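Local coordinates for trehalose-6-phosphate phosphatase (Candida albicans, PDB 5DXF), which belongs to glycosyltransferase family 20, within the GT-B clan, and is represented here by its N-terminal domain, at residues 497-500 with 501-505; 278-282 with 283-287. One frame throughout, in Å; residues are numbered along the deposited sequence.

Interaction 1: 497-500 with 501-505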
loop_
_atom_site.group_PDB
_atom_site.type_symbol
_atom_site.label_atom_id
_atom_site.label_comp_id
_atom_site.label_asym_id
_atom_site.label_seq_id
_atom_site.Cartn_x
_atom_site.Cartn_y
_atom_site.Cartn_z
ATOM N N VAL A 497 -22.376 -15.803 -4.167
ATOM C CA VAL A 497 -22.687 -14.908 -5.283
ATOM C C VAL A 497 -23.159 -13.531 -4.809
ATOM O O VAL A 497 -22.687 -12.513 -5.307
ATOM C CB VAL A 497 -23.761 -15.506 -6.218
ATOM C CG1 VAL A 497 -23.964 -14.612 -7.443
ATOM C CG2 VAL A 497 -23.384 -16.929 -6.634
ATOM N N SER A 498 -24.077 -13.497 -3.847
ATOM C CA SER A 498 -24.574 -12.230 -3.313
ATOM C C SER A 498 -23.460 -11.387 -2.695
ATOM O O SER A 498 -23.315 -10.199 -3.018
ATOM C CB SER A 498 -25.676 -12.480 -2.279
ATOM O OG SER A 498 -25.199 -13.258 -1.196
ATOM N N LEU A 499 -22.680 -12.002 -1.810
ATOM C CA LEU A 499 -21.597 -11.296 -1.135
ATOM C C LEU A 499 -20.589 -10.751 -2.144
ATOM O O LEU A 499 -20.158 -9.594 -2.050
ATOM C CB LEU A 499 -20.905 -12.218 -0.130
ATOM C CG LEU A 499 -19.960 -11.550 0.868
ATOM C CD1 LEU A 499 -20.510 -10.200 1.290
ATOM C CD2 LEU A 499 -19.767 -12.449 2.076
ATOM N N GLU A 500 -20.234 -11.580 -3.120
ATOM C CA GLU A 500 -19.322 -11.149 -4.170
ATOM C C GLU A 500 -19.924 -10.014 -4.987
ATOM O O GLU A 500 -19.196 -9.142 -5.438
ATOM C CB GLU A 500 -18.948 -12.309 -5.090
ATOM C CG GLU A 500 -17.447 -12.538 -5.214
ATOM C CD GLU A 500 -16.669 -11.282 -5.550
ATOM O OE1 GLU A 500 -16.866 -10.720 -6.649
ATOM O OE2 GLU A 500 -15.850 -10.859 -4.710
ATOM N N SER A 501 -21.240 -10.026 -5.185
ATOM C CA SER A 501 -21.895 -8.928 -5.885
ATOM C C SER A 501 -21.646 -7.642 -5.112
ATOM O O SER A 501 -21.018 -6.703 -5.629
ATOM C CB SER A 501 -23.396 -9.171 -6.046
ATOM O OG SER A 501 -23.994 -8.120 -6.789
ATOM N N LYS A 502 -22.117 -7.634 -3.864
ATOM C CA LYS A 502 -21.976 -6.489 -2.965
ATOM C C LYS A 502 -20.558 -5.923 -2.956
ATOM O O LYS A 502 -20.350 -4.727 -3.208
ATOM C CB LYS A 502 -22.383 -6.886 -1.541
ATOM C CG LYS A 502 -23.805 -7.416 -1.423
ATOM C CD LYS A 502 -24.118 -7.898 -0.014
ATOM C CE LYS A 502 -25.558 -8.383 0.081
ATOM N NZ LYS A 502 -26.377 -7.589 1.041
ATOM N N LEU A 503 -19.589 -6.792 -2.684
ATOM C CA LEU A 503 -18.189 -6.385 -2.623
ATOM C C LEU A 503 -17.668 -5.889 -3.968
ATOM O O LEU A 503 -16.861 -4.965 -4.020
ATOM C CB LEU A 503 -17.312 -7.540 -2.143
ATOM C CG LEU A 503 -17.612 -8.098 -0.756
ATOM C CD1 LEU A 503 -16.687 -9.264 -0.452
ATOM C CD2 LEU A 503 -17.473 -7.008 0.290
ATOM N N TYR A 504 -18.128 -6.504 -5.052
ATOM C CA TYR A 504 -17.646 -6.153 -6.382
ATOM C C TYR A 504 -18.080 -4.747 -6.758
ATOM O O TYR A 504 -17.243 -3.918 -7.114
ATOM C CB TYR A 504 -18.131 -7.159 -7.423
ATOM C CG TYR A 504 -17.594 -6.933 -8.814
ATOM C CD1 TYR A 504 -16.285 -7.264 -9.141
ATOM C CD2 TYR A 504 -18.401 -6.399 -9.804
ATOM C CE1 TYR A 504 -15.795 -7.060 -10.424
ATOM C CE2 TYR A 504 -17.925 -6.192 -11.083
ATOM C CZ TYR A 504 -16.625 -6.523 -11.389
ATOM O OH TYR A 504 -16.166 -6.308 -12.667
ATOM N N GLU A 505 -19.376 -4.458 -6.667
ATOM C CA GLU A 505 -19.820 -3.097 -6.966
ATOM C C GLU A 505 -19.283 -2.099 -5.934
ATOM O O GLU A 505 -19.084 -0.927 -6.254
ATOM C CB GLU A 505 -21.351 -3.013 -7.057
ATOM C CG GLU A 505 -22.116 -3.922 -6.123
ATOM C CD GLU A 505 -23.580 -3.559 -6.063
ATOM O OE1 GLU A 505 -24.295 -3.770 -7.068
ATOM O OE2 GLU A 505 -24.013 -3.048 -5.008
#
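Leu499 and Leu503 meet one turn apart on a single helix, with methyl CD1 of Leu499 lying 4.1 Å from CG of Leu503. The two chains cross obliquely, and this one methyl makes the apolar touch. Leu499 reaches it although its CB points away from 501-505, back along the helix: CG stands opposite the backbone N (chi1 -167°), which sends the branch forward again.

A second i/i+4 pair follows one residue later. Glu500 is bent at chi2 (-51°), so its carboxylate comes round to Tyr504 instead of running straight out, and OE1 stops 3.9 Å from the CB of Tyr504. The carboxylate and the ring are turned 66° apart and are not stacked.

Ordinary helical hydrogen bonds set both pairs. Leu503 N gives its hydrogen almost straight to Leu499 O at 2.9 Å, and Tyr504 N reaches Glu500 O at 2.9 Å along a more bent path. Lys502 N is bonded to Ser498 O at 3.0 Å, and its CG lies 3.2 Å from that oxygen, out past its end.

The phenol of Tyr504 is held from outside, its OH hydrogen-bonding with Glu307 and Lys449. Helix 493-509 rests on helix 439-447, where Val445 touches both Glu500 and Leu503. The loops on this side supply Gln448 and Asn452 against Glu500, and Ala470 against Leu503.

Interaction 2: 278-282 with 283-287; sequences CEVNR and DSVSA
Val280 and Val285 face each other as a non-hydrogen-bonded antiparallel pair; the two valines leave the same face of the sheet and lie flank to flank. CG1 of Val280 comes 3.9 Å from CG2 of Val285. Next to them Cys278 adds its sulfur, SG lying 3.5 Å from the CB of Ala287, and its CB also borders a methyl of Val285.

The backbone frames this apolar patch. Ser286 N bonds to Glu279 O at 2.7 Å, while the return bond from Glu279 N to Ser286 O is weak. Toward the turn, Asn281 N gives a nearly linear bond of 2.8 Å to Ser284 O, the same oxygen that the CA-H of Val280 approaches. The side chains of Glu279 and Ser286 project from the sheet face opposite the valines.

The strands are joined by a tight two-residue turn, with Arg282 and Asp283 at its corners in type I backbone conformation. Asn281 clamps it with its side chain. At chi1 86° its CG sits between the backbone N and carbonyl carbon, which brings OD1 over the turn to accept Ser284 N at 2.7 Å and, weakly, Asp283 N at 3.3 Å, an Asx turn. The direct bond from Ser284 N to Asn281 O is also weak, so OD1 probably carries much of the closure. At the outer tip Arg282 and Asp283 run alongside each other; NE and OD2 are 4.1 Å apart, too far for a salt bridge and with OD2 well out of the guanidinium plane, so any attraction is probably only a loose one of charge.

This beta hairpin ends the large mixed sheet: strand 284-287 pairs with strand 290-296, and strand 279-280 is outermost within the chain. Helix 262-274 covers the valine face with Ile269, Cys272 and Ala273.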
loop_
_atom_site.group_PDB
_atom_site.type_symbol
_atom_site.label_atom_id
_atom_site.label_comp_id
_atom_site.label_asym_id
_atom_site.label_seq_id
_atom_site.Cartn_x
_atom_site.Cartn_y
_atom_site.Cartn_z
ATOM N N CYS A 278 -1.407 24.384 17.551
ATOM C CA CYS A 278 -2.431 24.580 16.520
ATOM C C CYS A 278 -3.840 24.196 16.967
ATOM O O CYS A 278 -4.039 23.171 17.617
ATOM C CB CYS A 278 -2.060 23.781 15.273
ATOM S SG CYS A 278 -0.298 23.813 14.893
ATOM N N GLU A 279 -4.813 25.029 16.611
ATOM C CA GLU A 279 -6.196 24.822 17.024
ATOM C C GLU A 279 -6.980 24.027 15.983
ATOM O O GLU A 279 -6.928 24.329 14.788
ATOM C CB GLU A 279 -6.873 26.165 17.288
ATOM C CG GLU A 279 -8.053 26.068 18.221
ATOM C CD GLU A 279 -8.550 27.419 18.673
ATOM O OE1 GLU A 279 -8.130 28.443 18.093
ATOM O OE2 GLU A 279 -9.358 27.451 19.618
ATOM N N VAL A 280 -7.718 23.021 16.449
ATOM C CA VAL A 280 -8.292 22.007 15.565
ATOM C C VAL A 280 -9.795 21.775 15.748
ATOM O O VAL A 280 -10.358 22.067 16.808
ATOM C CB VAL A 280 -7.581 20.648 15.773
ATOM C CG1 VAL A 280 -6.073 20.818 15.692
ATOM C CG2 VAL A 280 -7.969 20.043 17.116
ATOM N N ASN A 281 -10.436 21.267 14.694
ATOM C CA ASN A 281 -11.763 20.655 14.794
ATOM C C ASN A 281 -11.786 19.401 13.912
ATOM O O ASN A 281 -10.758 19.040 13.336
ATOM C CB ASN A 281 -12.875 21.648 14.413
ATOM C CG ASN A 281 -13.160 21.692 12.917
ATOM O OD1 ASN A 281 -12.271 21.502 12.094
ATOM N ND2 ASN A 281 -14.415 21.955 12.563
ATOM N N ARG A 282 -12.941 18.749 13.790
ATOM C CA ARG A 282 -13.014 17.412 13.184
ATOM C C ARG A 282 -12.509 17.297 11.734
ATOM O O ARG A 282 -12.088 16.217 11.321
ATOM C CB ARG A 282 -14.455 16.890 13.245
ATOM C CG ARG A 282 -15.437 17.629 12.354
ATOM C CD ARG A 282 -16.839 17.033 12.440
ATOM N NE ARG A 282 -16.965 15.765 11.725
ATOM C CZ ARG A 282 -18.127 15.202 11.408
ATOM N NH1 ARG A 282 -19.265 15.797 11.738
ATOM N NH2 ARG A 282 -18.156 14.047 10.755
ATOM N N ASP A 283 -12.552 18.382 10.965
ATOM C CA ASP A 283 -12.091 18.333 9.574
ATOM C C ASP A 283 -10.983 19.343 9.294
ATOM O O ASP A 283 -10.339 19.297 8.244
ATOM C CB ASP A 283 -13.251 18.580 8.600
ATOM C CG ASP A 283 -14.304 17.490 8.647
ATOM O OD1 ASP A 283 -13.939 16.305 8.788
ATOM O OD2 ASP A 283 -15.501 17.827 8.535
ATOM N N SER A 284 -10.759 20.247 10.235
ATOM C CA SER A 284 -9.788 21.309 10.034
ATOM C C SER A 284 -8.742 21.433 11.120
ATOM O O SER A 284 -9.050 21.399 12.302
ATOM C CB SER A 284 -10.495 22.649 9.883
ATOM O OG SER A 284 -10.548 23.038 8.528
ATOM N N VAL A 285 -7.502 21.599 10.695
ATOM C CA VAL A 285 -6.418 21.958 11.600
ATOM C C VAL A 285 -6.012 23.371 11.233
ATOM O O VAL A 285 -5.651 23.626 10.090
ATOM C CB VAL A 285 -5.201 21.006 11.487
ATOM C CG1 VAL A 285 -3.978 21.607 12.172
ATOM C CG2 VAL A 285 -5.525 19.635 12.060
ATOM N N SER A 286 -6.089 24.303 12.174
ATOM C CA SER A 286 -5.781 25.678 11.816
ATOM C C SER A 286 -4.545 26.214 12.521
ATOM O O SER A 286 -4.444 26.195 13.749
ATOM C CB SER A 286 -6.971 26.589 12.098
ATOM O OG SER A 286 -6.894 27.742 11.279
ATOM N N ALA A 287 -3.608 26.698 11.716
ATOM C CA ALA A 287 -2.379 27.292 12.217
ATOM C C ALA A 287 -1.825 28.258 11.183
ATOM O O ALA A 287 -2.211 28.199 10.018
ATOM C CB ALA A 287 -1.362 26.220 12.545
#

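Overall arrangement
The two contacts lie far apart, their centres 38 Å from each other and their nearest atoms about 23 Å, with no touch between them. Interaction 2 comes first along the chain and finishes the edge of the nine-strand sheet that forms the core of one lobe. Interaction 1 comes near the chain's end, in a helix packed on the other lobe beside the region of strands 428-430, 455-458 and 471-473. Such a pair of Rossmann-like lobes is the hallmark of the GT-B fold. Interaction 1 is partly buried, its centre about 23 Å from that of the chain; the centre of interaction 2 is about 27 Å out, at the surface.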